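Local coordinates for MsStt7d protein (Micromonas, PDB 4IX3), which probably acts as an ATP-binding protein kinase related to the state-transition kinase Stt7, represented here by its catalytic domain, at residues 311-316 with 333-338; 248-253 with 327-332; 49-54 with 106-111; 9-14 with 87-92. All coordinates share one frame; numbering follows the deposited sequence. Where two conformers were deposited one is given.

Interaction 1 (311-316 with 333-338); sequences GWDLCQ and LSHAFF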
loop_
_atom_site.group_PDB
_atom_site.type_symbol
_atom_site.label_atom_id
_atom_site.label_comp_id
_atom_site.label_asym_id
_atom_site.label_seq_id
_atom_site.Cartn_x
_atom_site.Cartn_y
_atom_site.Cartn_z
ATOM N N GLY B 311 4.298 0.524 -35.942
ATOM C CA GLY B 311 3.947 0.462 -34.516
ATOM C C GLY B 311 4.377 -0.860 -33.896
ATOM O O GLY B 311 4.874 -0.897 -32.759
ATOM N N TRP B 312 4.154 -1.978 -34.594
ATOM C CA TRP B 312 4.712 -3.242 -34.109
ATOM C C TRP B 312 6.201 -3.123 -33.892
ATOM O O TRP B 312 6.738 -3.688 -32.915
ATOM C CB TRP B 312 4.461 -4.382 -35.089
ATOM C CG TRP B 312 3.041 -4.858 -35.113
ATOM C CD1 TRP B 312 2.160 -4.831 -36.174
ATOM C CD2 TRP B 312 2.359 -5.585 -34.040
ATOM N NE1 TRP B 312 1.007 -5.497 -35.852
ATOM C CE2 TRP B 312 1.038 -5.925 -34.559
ATOM C CE3 TRP B 312 2.697 -5.935 -32.735
ATOM C CZ2 TRP B 312 0.101 -6.611 -33.791
ATOM C CZ3 TRP B 312 1.755 -6.641 -31.982
ATOM C CH2 TRP B 312 0.487 -6.973 -32.497
ATOM N N ASP B 313 6.930 -2.527 -34.838
ATOM C CA ASP B 313 8.357 -2.460 -34.711
ATOM C C ASP B 313 8.735 -1.639 -33.476
ATOM O O ASP B 313 9.678 -1.991 -32.780
ATOM C CB ASP B 313 9.032 -1.852 -35.959
ATOM C CG ASP B 313 10.542 -2.049 -35.913
ATOM O OD1 ASP B 313 11.269 -1.073 -35.636
ATOM O OD2 ASP B 313 11.024 -3.205 -36.074
ATOM N N LEU B 314 8.049 -0.524 -33.234
ATOM C CA LEU B 314 8.411 0.322 -32.081
ATOM C C LEU B 314 8.111 -0.404 -30.772
ATOM O O LEU B 314 8.888 -0.358 -29.814
ATOM C CB LEU B 314 7.657 1.662 -32.135
ATOM C CG LEU B 314 7.889 2.582 -30.934
ATOM C CD1 LEU B 314 9.369 2.842 -30.638
ATOM C CD2 LEU B 314 7.092 3.882 -31.096
ATOM N N CYS B 315 6.982 -1.080 -30.715
ATOM C CA CYS B 315 6.693 -1.962 -29.576
ATOM C C CYS B 315 7.819 -2.972 -29.388
ATOM O O CYS B 315 8.276 -3.175 -28.271
ATOM C CB CYS B 315 5.358 -2.706 -29.720
ATOM S SG CYS B 315 3.907 -1.681 -29.451
ATOM N N GLN B 316 8.278 -3.633 -30.456
ATOM C CA GLN B 316 9.371 -4.595 -30.338
ATOM C C GLN B 316 10.616 -3.920 -29.744
ATOM O O GLN B 316 11.298 -4.475 -28.868
ATOM C CB GLN B 316 9.739 -5.215 -31.696
ATOM C CG GLN B 316 10.953 -6.155 -31.603
ATOM C CD GLN B 316 10.623 -7.386 -30.788
ATOM O OE1 GLN B 316 10.763 -7.418 -29.553
ATOM N NE2 GLN B 316 10.138 -8.404 -31.471
ATOM N N LEU B 333 12.167 7.874 -29.675
ATOM C CA LEU B 333 11.541 9.058 -30.249
ATOM C C LEU B 333 11.790 9.269 -31.738
ATOM O O LEU B 333 10.991 9.946 -32.395
ATOM C CB LEU B 333 12.089 10.306 -29.577
ATOM C CG LEU B 333 11.291 10.863 -28.428
ATOM C CD1 LEU B 333 11.979 12.153 -28.050
ATOM C CD2 LEU B 333 9.831 11.115 -28.759
ATOM N N SER B 334 12.896 8.730 -32.256
ATOM C CA SER B 334 13.289 8.932 -33.668
ATOM C C SER B 334 12.639 7.902 -34.594
ATOM O O SER B 334 12.912 7.832 -35.782
ATOM C CB SER B 334 14.811 8.927 -33.830
ATOM O OG SER B 334 15.334 7.675 -33.426
ATOM N N HIS B 335 11.897 6.982 -34.000
ATOM C CA HIS B 335 11.340 5.875 -34.763
ATOM C C HIS B 335 10.431 6.323 -35.885
ATOM O O HIS B 335 9.707 7.322 -35.771
ATOM C CB HIS B 335 10.623 4.908 -33.820
ATOM C CG HIS B 335 10.277 3.605 -34.468
ATOM N ND1 HIS B 335 11.026 2.470 -34.355
ATOM C CD2 HIS B 335 9.233 3.329 -35.324
ATOM C CE1 HIS B 335 10.413 1.489 -35.071
ATOM N NE2 HIS B 335 9.320 2.030 -35.649
ATOM N N ALA B 336 10.449 5.570 -36.992
ATOM C CA ALA B 336 9.521 5.804 -38.102
ATOM C C ALA B 336 8.058 5.943 -37.706
ATOM O O ALA B 336 7.284 6.615 -38.393
ATOM C CB ALA B 336 9.624 4.664 -39.128
ATOM N N PHE B 337 7.638 5.299 -36.612
ATOM C CA PHE B 337 6.279 5.448 -36.158
ATOM C C PHE B 337 5.824 6.914 -35.993
ATOM O O PHE B 337 4.655 7.245 -36.163
ATOM C CB PHE B 337 6.128 4.669 -34.828
ATOM C CG PHE B 337 4.723 4.686 -34.289
ATOM C CD1 PHE B 337 3.740 3.884 -34.861
ATOM C CD2 PHE B 337 4.407 5.473 -33.183
ATOM C CE1 PHE B 337 2.425 3.922 -34.418
ATOM C CE2 PHE B 337 3.115 5.455 -32.669
ATOM C CZ PHE B 337 2.122 4.680 -33.275
ATOM N N PHE B 338 6.772 7.788 -35.678
ATOM C CA PHE B 338 6.492 9.201 -35.422
ATOM C C PHE B 338 6.638 10.079 -36.648
ATOM O O PHE B 338 6.399 11.292 -36.544
ATOM C CB PHE B 338 7.364 9.727 -34.274
ATOM C CG PHE B 338 7.093 9.003 -32.977
ATOM C CD1 PHE B 338 5.864 9.160 -32.335
ATOM C CD2 PHE B 338 8.069 8.161 -32.430
ATOM C CE1 PHE B 338 5.573 8.433 -31.185
ATOM C CE2 PHE B 338 7.806 7.463 -31.245
ATOM C CZ PHE B 338 6.568 7.610 -30.639
#
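Leu314 and His335 both turn CG away from their own backbone N (chi1 176° and -168°), which sends the two side chains past each other in opposite directions. The His335 torsion brings the imidazole under Leu314 CB, which sits 3.8 Å from the His335 ring centroid and almost on the ring normal, a CH-pi contact; the Leu314 torsion directs the end of the leucine toward the two phenylalanines. There Leu314 CD2 lies 3.8 Å from Phe337 CD2 and 3.7 Å from Phe338 CE2, crossing both side chains at about a right angle. Phe337 also comes down on the helix backbone, where Gly311 CA is 3.4 Å from Phe337 CD1, an approach the missing glycine side chain permits. His335 NE2 also makes a weak hydrogen bond to Ala310 O, one restraint on the turn of the ring. Replacing His335 by alanine would probably leave Leu314 CB without the ring it rests on and Ala310 O without its weak partner. Met257 of helix 246-261 touches Leu314 and Phe337, and Leu142 of helix 141-161 also meets Phe337. The His-Ala-Phe-Phe run matches the His-Pro-Phe-Phe pattern that ends many eukaryotic protein kinase domains, here docked on helix 302-318 of the helical C-terminal lobe.

Interaction 2 (248-253 with 327-332); sequences FDSWSA and ASCEAA
Ser250 OG meets the flat peptide group of Ala327 in the carbonyl plane rather than over a face, donating to Ala327 O at 2.8 Å with a C=O...donor angle of 154°. This joins helix 246-261, the central helix of the kinase C-terminal lobe, to the turn that leads into the short helix 329-332. The serine hydroxyl stands beside its own backbone N (chi1 -64°), a rotation that aims it across the gap at the carbonyl. A water completes the link, donating to Ser250 OG and accepting from Cys329 N, 3.0 Å from that nitrogen. Cys329 SG packs alongside, 3.7 Å from Ser250 OG, and its thiol also rests on Leu153 and Leu156 of helix 141-161. With an alanine in place of Ser250, Ala327 O and the water would probably both lose their hydroxyl partner, and the tie between helix and turn would weaken. One residue earlier, Asp249 takes hydrogen bonds from His160 NE2 and from the backbone N atoms of His166 and Arg167, the familiar kinase anchor of the His-Arg-Asp loop, whose Asp168 binds magnesium. Right after Ala327, Ser328 is the N-cap of helix 329-332: its OG accepts from Ala331 N at 2.9 Å.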
loop_
_atom_site.group_PDB
_atom_site.type_symbol
_atom_site.label_atom_id
_atom_site.label_comp_id
_atom_site.label_asym_id
_atom_site.label_seq_id
_atom_site.Cartn_x
_atom_site.Cartn_y
_atom_site.Cartn_z
ATOM N N PHE B 248 13.817 -0.124 -17.692
ATOM C CA PHE B 248 12.575 -0.481 -16.995
ATOM C C PHE B 248 11.414 0.393 -17.471
ATOM O O PHE B 248 10.295 -0.082 -17.753
ATOM C CB PHE B 248 12.786 -0.323 -15.475
ATOM C CG PHE B 248 11.593 -0.758 -14.661
ATOM C CD1 PHE B 248 11.608 -1.978 -13.970
ATOM C CD2 PHE B 248 10.499 0.071 -14.463
ATOM C CE1 PHE B 248 10.490 -2.404 -13.234
ATOM C CE2 PHE B 248 9.406 -0.309 -13.705
ATOM C CZ PHE B 248 9.398 -1.572 -13.086
ATOM N N ASP B 249 11.697 1.696 -17.613
ATOM C CA ASP B 249 10.686 2.622 -18.122
ATOM C C ASP B 249 10.364 2.382 -19.609
ATOM O O ASP B 249 9.226 2.545 -20.017
ATOM C CB ASP B 249 11.119 4.085 -17.969
ATOM C CG ASP B 249 11.045 4.607 -16.529
ATOM O OD1 ASP B 249 10.331 4.021 -15.674
ATOM O OD2 ASP B 249 11.637 5.698 -16.306
ATOM N N SER B 250 11.353 1.921 -20.370
ATOM C CA SER B 250 11.079 1.604 -21.791
ATOM C C SER B 250 10.023 0.494 -21.933
ATOM O O SER B 250 9.056 0.624 -22.684
ATOM C CB SER B 250 12.344 1.135 -22.473
ATOM O OG SER B 250 13.311 2.182 -22.506
ATOM N N TRP B 251 10.156 -0.559 -21.104
ATOM C CA TRP B 251 9.177 -1.675 -21.149
ATOM C C TRP B 251 7.799 -1.177 -20.758
ATOM O O TRP B 251 6.805 -1.431 -21.431
ATOM C CB TRP B 251 9.632 -2.755 -20.195
ATOM C CG TRP B 251 8.615 -3.863 -20.100
ATOM C CD1 TRP B 251 7.497 -3.922 -19.275
ATOM C CD2 TRP B 251 8.651 -5.132 -20.817
ATOM N NE1 TRP B 251 6.773 -5.061 -19.509
ATOM C CE2 TRP B 251 7.441 -5.850 -20.417
ATOM C CE3 TRP B 251 9.485 -5.694 -21.786
ATOM C CZ2 TRP B 251 7.139 -7.112 -20.923
ATOM C CZ3 TRP B 251 9.165 -6.947 -22.311
ATOM C CH2 TRP B 251 7.990 -7.624 -21.909
ATOM N N SER B 252 7.705 -0.377 -19.666
ATOM C CA SER B 252 6.410 0.153 -19.290
ATOM C C SER B 252 5.798 1.066 -20.355
ATOM O O SER B 252 4.603 1.009 -20.570
ATOM C CB SER B 252 6.542 0.976 -17.996
ATOM O OG SER B 252 7.104 0.222 -16.937
ATOM N N ALA B 253 6.645 1.854 -21.030
ATOM C CA ALA B 253 6.142 2.719 -22.102
ATOM C C ALA B 253 5.631 1.841 -23.281
ATOM O O ALA B 253 4.639 2.214 -23.899
ATOM C CB ALA B 253 7.227 3.659 -22.597
ATOM N N ALA B 327 15.314 -0.492 -26.652
ATOM C CA ALA B 327 15.563 0.941 -26.963
ATOM C C ALA B 327 15.530 1.803 -25.712
ATOM O O ALA B 327 14.697 1.573 -24.826
ATOM C CB ALA B 327 14.489 1.475 -27.890
ATOM N N SER B 328 16.377 2.842 -25.664
ATOM C CA SER B 328 16.167 3.936 -24.722
ATOM C C SER B 328 14.955 4.721 -25.153
ATOM O O SER B 328 14.545 4.682 -26.330
ATOM C CB SER B 328 17.398 4.847 -24.708
ATOM O OG SER B 328 17.521 5.518 -25.968
ATOM N N CYS B 329 14.340 5.464 -24.248
ATOM C CA CYS B 329 13.189 6.285 -24.607
ATOM C C CYS B 329 13.630 7.410 -25.563
ATOM O O CYS B 329 12.901 7.702 -26.517
ATOM C CB CYS B 329 12.528 6.858 -23.343
ATOM S SG CYS B 329 11.676 5.547 -22.391
ATOM N N GLU B 330 14.852 7.938 -25.444
ATOM C CA GLU B 330 15.368 8.939 -26.399
ATOM C C GLU B 330 15.465 8.337 -27.801
ATOM O O GLU B 330 14.989 8.960 -28.762
ATOM C CB GLU B 330 16.737 9.479 -25.982
ATOM C CG GLU B 330 17.208 10.560 -26.949
ATOM C CD GLU B 330 18.685 10.906 -26.810
ATOM O OE1 GLU B 330 19.459 10.142 -26.177
ATOM O OE2 GLU B 330 19.095 11.960 -27.343
ATOM N N ALA B 331 16.045 7.133 -27.923
ATOM C CA ALA B 331 16.183 6.489 -29.240
ATOM C C ALA B 331 14.817 6.225 -29.891
ATOM O O ALA B 331 14.617 6.525 -31.088
ATOM C CB ALA B 331 17.013 5.222 -29.126
ATOM N N ALA B 332 13.873 5.763 -29.075
ATOM C CA ALA B 332 12.541 5.422 -29.517
ATOM C C ALA B 332 11.846 6.666 -30.128
ATOM O O ALA B 332 11.031 6.504 -31.045
ATOM C CB ALA B 332 11.748 4.838 -28.338
HETATM O O HOH W 1 15.113 4.419 -21.579
#

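Interaction 3 (49-54 with 106-111); sequences LKNAKA and GLWLMW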
loop_
_atom_site.group_PDB
_atom_site.type_symbol
_atom_site.label_atom_id
_atom_site.label_comp_id
_atom_site.label_asym_id
_atom_site.label_seq_id
_atom_site.Cartn_x
_atom_site.Cartn_y
_atom_site.Cartn_z
ATOM N N LEU B 49 -2.730 16.550 -2.818
ATOM C CA LEU B 49 -2.001 16.567 -1.549
ATOM C C LEU B 49 -1.697 15.119 -1.172
ATOM O O LEU B 49 -2.573 14.270 -1.290
ATOM C CB LEU B 49 -2.912 17.142 -0.446
ATOM C CG LEU B 49 -3.179 18.651 -0.590
ATOM C CD1 LEU B 49 -4.494 19.005 0.080
ATOM C CD2 LEU B 49 -1.967 19.400 -0.066
ATOM N N LYS B 50 -0.491 14.856 -0.720
ATOM C CA LYS B 50 -0.141 13.480 -0.310
ATOM C C LYS B 50 0.497 13.494 1.056
ATOM O O LYS B 50 1.397 14.311 1.307
ATOM C CB LYS B 50 0.882 12.854 -1.290
ATOM C CG LYS B 50 1.175 11.374 -0.984
ATOM C CD LYS B 50 2.036 10.733 -2.083
ATOM C CE LYS B 50 2.264 9.283 -1.766
ATOM N NZ LYS B 50 3.129 8.641 -2.838
ATOM N N ASN B 51 0.105 12.521 1.897
ATOM C CA ASN B 51 0.847 12.290 3.136
ATOM C C ASN B 51 1.231 10.802 3.226
ATOM O O ASN B 51 0.886 10.015 2.325
ATOM C CB ASN B 51 0.076 12.760 4.379
ATOM C CG ASN B 51 -1.116 11.868 4.717
ATOM O OD1 ASN B 51 -1.562 11.041 3.894
ATOM N ND2 ASN B 51 -1.652 12.047 5.938
ATOM N N ALA B 52 2.005 10.435 4.240
ATOM C CA ALA B 52 2.417 9.040 4.442
ATOM C C ALA B 52 1.269 8.265 5.092
ATOM O O ALA B 52 0.484 8.814 5.882
ATOM C CB ALA B 52 3.669 8.990 5.313
ATOM N N LYS B 53 1.183 6.966 4.805
ATOM C CA LYS B 53 0.313 6.051 5.580
ATOM C C LYS B 53 0.960 5.799 6.932
ATOM O O LYS B 53 2.142 5.430 6.987
ATOM C CB LYS B 53 0.145 4.727 4.807
ATOM C CG LYS B 53 -0.791 4.935 3.605
ATOM C CD LYS B 53 -0.938 3.642 2.796
ATOM C CE LYS B 53 -1.858 2.645 3.455
ATOM N NZ LYS B 53 -2.071 1.603 2.412
ATOM N N ALA B 54 0.184 5.974 8.000
ATOM C CA ALA B 54 0.756 5.788 9.344
ATOM C C ALA B 54 1.109 4.334 9.639
ATOM O O ALA B 54 1.866 4.012 10.560
ATOM C CB ALA B 54 -0.259 6.244 10.369
ATOM N N GLY B 106 1.989 15.907 10.487
ATOM C CA GLY B 106 2.983 15.211 9.674
ATOM C C GLY B 106 3.280 15.955 8.370
ATOM O O GLY B 106 2.784 17.032 8.113
ATOM N N LEU B 107 4.072 15.324 7.548
ATOM C CA LEU B 107 4.575 15.914 6.304
ATOM C C LEU B 107 3.555 15.697 5.185
ATOM O O LEU B 107 3.067 14.573 4.966
ATOM C CB LEU B 107 5.915 15.256 5.945
ATOM C CG LEU B 107 6.535 15.782 4.641
ATOM C CD1 LEU B 107 6.958 17.236 4.811
ATOM C CD2 LEU B 107 7.772 14.907 4.318
ATOM N N TRP B 108 3.305 16.751 4.433
ATOM C CA TRP B 108 2.484 16.743 3.224
ATOM C C TRP B 108 3.262 17.221 2.025
ATOM O O TRP B 108 4.093 18.147 2.142
ATOM C CB TRP B 108 1.272 17.654 3.358
ATOM C CG TRP B 108 0.294 17.161 4.379
ATOM C CD1 TRP B 108 0.307 17.331 5.763
ATOM C CD2 TRP B 108 -0.874 16.387 4.066
ATOM N NE1 TRP B 108 -0.809 16.726 6.303
ATOM C CE2 TRP B 108 -1.573 16.148 5.312
ATOM C CE3 TRP B 108 -1.444 15.940 2.870
ATOM C CZ2 TRP B 108 -2.724 15.397 5.352
ATOM C CZ3 TRP B 108 -2.616 15.209 2.912
ATOM C CH2 TRP B 108 -3.248 14.927 4.130
ATOM N N LEU B 109 3.000 16.649 0.838
ATOM C CA LEU B 109 3.462 17.206 -0.452
ATOM C C LEU B 109 2.260 17.745 -1.191
ATOM O O LEU B 109 1.134 17.236 -1.076
ATOM C CB LEU B 109 4.131 16.091 -1.258
ATOM C CG LEU B 109 5.252 15.362 -0.542
ATOM C CD1 LEU B 109 5.913 14.373 -1.504
ATOM C CD2 LEU B 109 6.288 16.346 0.024
ATOM N N MET B 110 2.495 18.743 -2.061
ATOM C CA MET B 110 1.426 19.362 -2.824
ATOM C C MET B 110 1.847 19.561 -4.285
ATOM O O MET B 110 2.991 19.944 -4.558
ATOM C CB MET B 110 1.046 20.711 -2.194
ATOM C CG MET B 110 -0.218 21.335 -2.786
ATOM S SD MET B 110 -0.838 22.735 -1.827
ATOM C CE MET B 110 0.314 24.013 -2.337
ATOM N N TRP B 111 0.895 19.257 -5.161
ATOM C CA TRP B 111 1.052 19.495 -6.602
ATOM C C TRP B 111 -0.136 20.251 -7.138
ATOM O O TRP B 111 -1.248 20.164 -6.595
ATOM C CB TRP B 111 1.152 18.179 -7.379
ATOM C CG TRP B 111 2.309 17.326 -6.986
ATOM C CD1 TRP B 111 3.525 17.177 -7.587
ATOM C CD2 TRP B 111 2.305 16.376 -5.874
ATOM N NE1 TRP B 111 4.271 16.205 -6.946
ATOM C CE2 TRP B 111 3.586 15.723 -5.876
ATOM C CE3 TRP B 111 1.358 16.024 -4.898
ATOM C CZ2 TRP B 111 3.874 14.692 -4.985
ATOM C CZ3 TRP B 111 1.649 14.971 -4.044
ATOM C CH2 TRP B 111 2.884 14.333 -4.086
HETATM O O HOH W 2 3.106 12.237 6.207
#
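Lys50 O is approached by two donors of the facing strand: Leu109 N gives it a hydrogen bond of 2.9 Å, and Trp108 CA adds a weaker CA-H...O contact. Lys50 N returns the bond to Leu109 O, also 2.9 Å from N to O, which makes Lys50 and Leu109 an antiparallel hydrogen-bonded pair. Farther along, the strands part, and a water takes over, accepting from Ala52 N and donating to Leu107 O.

Leu49, Asn51, Trp108 and Met110 occupy one face of the sheet. Asn51 holds CG between its backbone N and carbonyl carbon (chi1 72°), laying its amide nearly parallel over the indole face, the planes 19° apart, with Asn51 ND2 3.6 Å from Trp108 CZ2. Its CB rides over the Trp108 six-membered ring, 3.6 Å from the centroid, in a CH-pi contact. Leu49 CD2 runs alongside Met110, 3.8 Å from Met110 CG. On the opposite face, Trp111 presents its ring edge to Lys50, with CZ3 3.6 Å from Lys50 CB.

Beyond CG, Lys50 is fully extended and ends in a salt bridge with Glu66, the lysine-glutamate pair characteristic of protein kinases; Lys50 also binds ADP in another crystal of this protein. The two strands sit in the N-terminal-lobe sheet between strands 34-41 and 84-90, with helix 59-76 packed against the face carrying Lys50 and Leu109.

Interaction 4 (9-14 with 87-92); sequences TLRRTP and CIELGA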
loop_
_atom_site.group_PDB
_atom_site.type_symbol
_atom_site.label_atom_id
_atom_site.label_comp_id
_atom_site.label_asym_id
_atom_site.label_seq_id
_atom_site.Cartn_x
_atom_site.Cartn_y
_atom_site.Cartn_z
ATOM N N THR B 9 10.660 21.607 15.124
ATOM C CA THR B 9 11.083 22.088 13.812
ATOM C C THR B 9 10.120 21.515 12.783
ATOM O O THR B 9 9.823 20.308 12.812
ATOM C CB THR B 9 12.548 21.757 13.508
ATOM O OG1 THR B 9 12.740 20.335 13.571
ATOM C CG2 THR B 9 13.486 22.463 14.501
ATOM N N LEU B 10 9.605 22.381 11.921
ATOM C CA LEU B 10 8.661 21.979 10.884
ATOM C C LEU B 10 9.141 22.417 9.515
ATOM O O LEU B 10 9.589 23.558 9.350
ATOM C CB LEU B 10 7.280 22.593 11.145
ATOM C CG LEU B 10 6.669 22.028 12.435
ATOM C CD1 LEU B 10 5.385 22.759 12.787
ATOM C CD2 LEU B 10 6.363 20.550 12.353
ATOM N N ARG B 11 9.030 21.542 8.509
ATOM C CA ARG B 11 9.431 21.910 7.138
ATOM C C ARG B 11 8.285 22.655 6.449
ATOM O O ARG B 11 7.103 22.298 6.551
ATOM C CB ARG B 11 9.809 20.606 6.409
ATOM C CG ARG B 11 11.123 20.004 6.884
ATOM C CD ARG B 11 11.290 18.559 6.444
ATOM N NE ARG B 11 10.387 17.664 7.147
ATOM C CZ ARG B 11 10.427 16.340 7.040
ATOM N NH1 ARG B 11 11.310 15.789 6.205
ATOM N NH2 ARG B 11 9.621 15.586 7.809
ATOM N N ARG B 12 8.636 23.707 5.699
ATOM C CA ARG B 12 7.655 24.540 5.021
ATOM C C ARG B 12 8.211 24.988 3.668
ATOM O O ARG B 12 9.413 24.994 3.467
ATOM C CB ARG B 12 7.294 25.763 5.877
ATOM C CG ARG B 12 6.571 25.410 7.188
ATOM C CD ARG B 12 5.199 24.843 6.910
ATOM N NE ARG B 12 4.582 24.267 8.106
ATOM C CZ ARG B 12 3.837 24.948 8.974
ATOM N NH1 ARG B 12 3.686 26.281 8.853
ATOM N NH2 ARG B 12 3.303 24.309 9.996
ATOM N N THR B 13 7.308 25.433 2.808
ATOM C CA THR B 13 7.673 26.045 1.526
ATOM C C THR B 13 7.223 27.497 1.641
ATOM O O THR B 13 6.080 27.754 1.974
ATOM C CB THR B 13 6.884 25.348 0.404
ATOM O OG1 THR B 13 7.499 24.068 0.226
ATOM C CG2 THR B 13 7.003 26.154 -0.905
ATOM N N PRO B 14 8.103 28.452 1.276
ATOM C CA PRO B 14 7.726 29.867 1.316
ATOM C C PRO B 14 6.491 30.152 0.471
ATOM O O PRO B 14 6.394 29.666 -0.666
ATOM C CB PRO B 14 8.975 30.572 0.775
ATOM C CG PRO B 14 10.080 29.674 1.187
ATOM C CD PRO B 14 9.546 28.273 1.034
ATOM N N CYS B 87 6.180 21.448 0.031
ATOM C CA CYS B 87 5.750 20.651 1.161
ATOM C C CYS B 87 5.040 21.504 2.193
ATOM O O CYS B 87 5.170 22.726 2.165
ATOM C CB CYS B 87 6.932 19.906 1.782
ATOM S SG CYS B 87 8.050 20.966 2.713
ATOM N N ILE B 88 4.353 20.848 3.128
ATOM C CA ILE B 88 3.790 21.512 4.318
ATOM C C ILE B 88 3.864 20.510 5.441
ATOM O O ILE B 88 3.240 19.455 5.337
ATOM C CB ILE B 88 2.292 21.938 4.123
ATOM C CG1 ILE B 88 2.042 22.466 2.714
ATOM C CG2 ILE B 88 1.925 22.956 5.230
ATOM C CD1 ILE B 88 1.517 21.428 1.725
ATOM N N GLU B 89 4.576 20.794 6.516
ATOM C CA GLU B 89 4.622 19.895 7.666
ATOM C C GLU B 89 3.850 20.484 8.834
ATOM O O GLU B 89 4.103 21.579 9.196
ATOM C CB GLU B 89 6.058 19.597 8.028
ATOM C CG GLU B 89 6.184 18.443 9.023
ATOM C CD GLU B 89 7.614 18.015 9.251
ATOM O OE1 GLU B 89 8.537 18.822 9.121
ATOM O OE2 GLU B 89 7.810 16.848 9.543
ATOM N N LEU B 90 2.895 19.737 9.378
ATOM C CA LEU B 90 2.077 20.236 10.476
ATOM C C LEU B 90 2.383 19.487 11.766
ATOM O O LEU B 90 2.543 18.266 11.757
ATOM C CB LEU B 90 0.590 20.112 10.136
ATOM C CG LEU B 90 -0.042 21.304 9.414
ATOM C CD1 LEU B 90 -0.432 20.926 7.992
ATOM C CD2 LEU B 90 -1.247 21.821 10.184
ATOM N N GLY B 91 2.465 20.217 12.872
ATOM C CA GLY B 91 2.766 19.586 14.164
ATOM C C GLY B 91 1.504 19.030 14.786
ATOM O O GLY B 91 0.439 18.935 14.169
ATOM N N ALA B 92 1.649 18.627 16.044
ATOM C CA ALA B 92 0.542 17.951 16.761
ATOM C C ALA B 92 -0.598 18.932 17.130
ATOM O O ALA B 92 -1.760 18.740 16.736
ATOM C CB ALA B 92 1.071 17.235 18.007
HETATM O O HOH W 3 10.503 18.260 10.902
HETATM O O HOH W 4 4.697 24.976 3.688
#
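Thr9 reaches Glu89 through a water that donates both to Thr9 O and to Glu89 OE1. Leu10 lies across the stem of the same glutamate, its CD2 3.9 Å from Glu89 CG, while its other methyl rests near Gly91.

Arg11 carries the centre. Its backbone N donates to the anti lone pair of Glu89 OE1 at 2.8 Å, and Arg11 O accepts from Glu89 N. The side chain bends at chi3 (-70°) and grips the carboxylate side-on: Arg11 NE donates to Glu89 OE1 at 2.9 Å, and Arg11 NH2 to Glu89 OE2 at 2.8 Å in an almost straight hydrogen bond of the salt bridge. Both oxygens lie in the guanidinium plane, yet the nitrogens come from above the carboxylate, the two planes being 50° apart. The remaining nitrogen, Arg11 NH1, pairs with Glu64 of helix 59-76.

Arg12 bends at chi2 and clasps the main chain instead: its NE (2.9 Å) and NH2 (3.0 Å) both donate to Glu89 O, from the same face of the carbonyl. Thr13 closes the run, its OG1 accepting from Cys87 N at 2.9 Å, with a water bridging Thr13 N to Cys87 O.

An irregular N-terminal strip is thus laid along strand 84-90 mainly by side-chain bonds. With three Arg11 donors and a water on its carboxylate, and a magnesium ion about 4 Å from its side chain, Glu89 is likely to stay ionised.

In the fold
The four contacts form two pairs, one in each lobe of the kinase domain. Interactions 3 and 4 lie 11 Å apart between centres in the N-terminal lobe and share its antiparallel sheet: strands 84-90 and 106-112 are neighbours, and along the chain the two contacts interleave. Interactions 1 and 2, also 11 Å apart and interleaved, come later, among the helices of the C-terminal lobe, where Leu314 and Phe338 touch Ala332. Between the pairs the centres are 30 to 46 Å apart, on opposite sides of the chain's centre. The nucleotide-binding Lys50 and the magnesium-binding Asp168 and Asp188 belong to the cleft between the lobes.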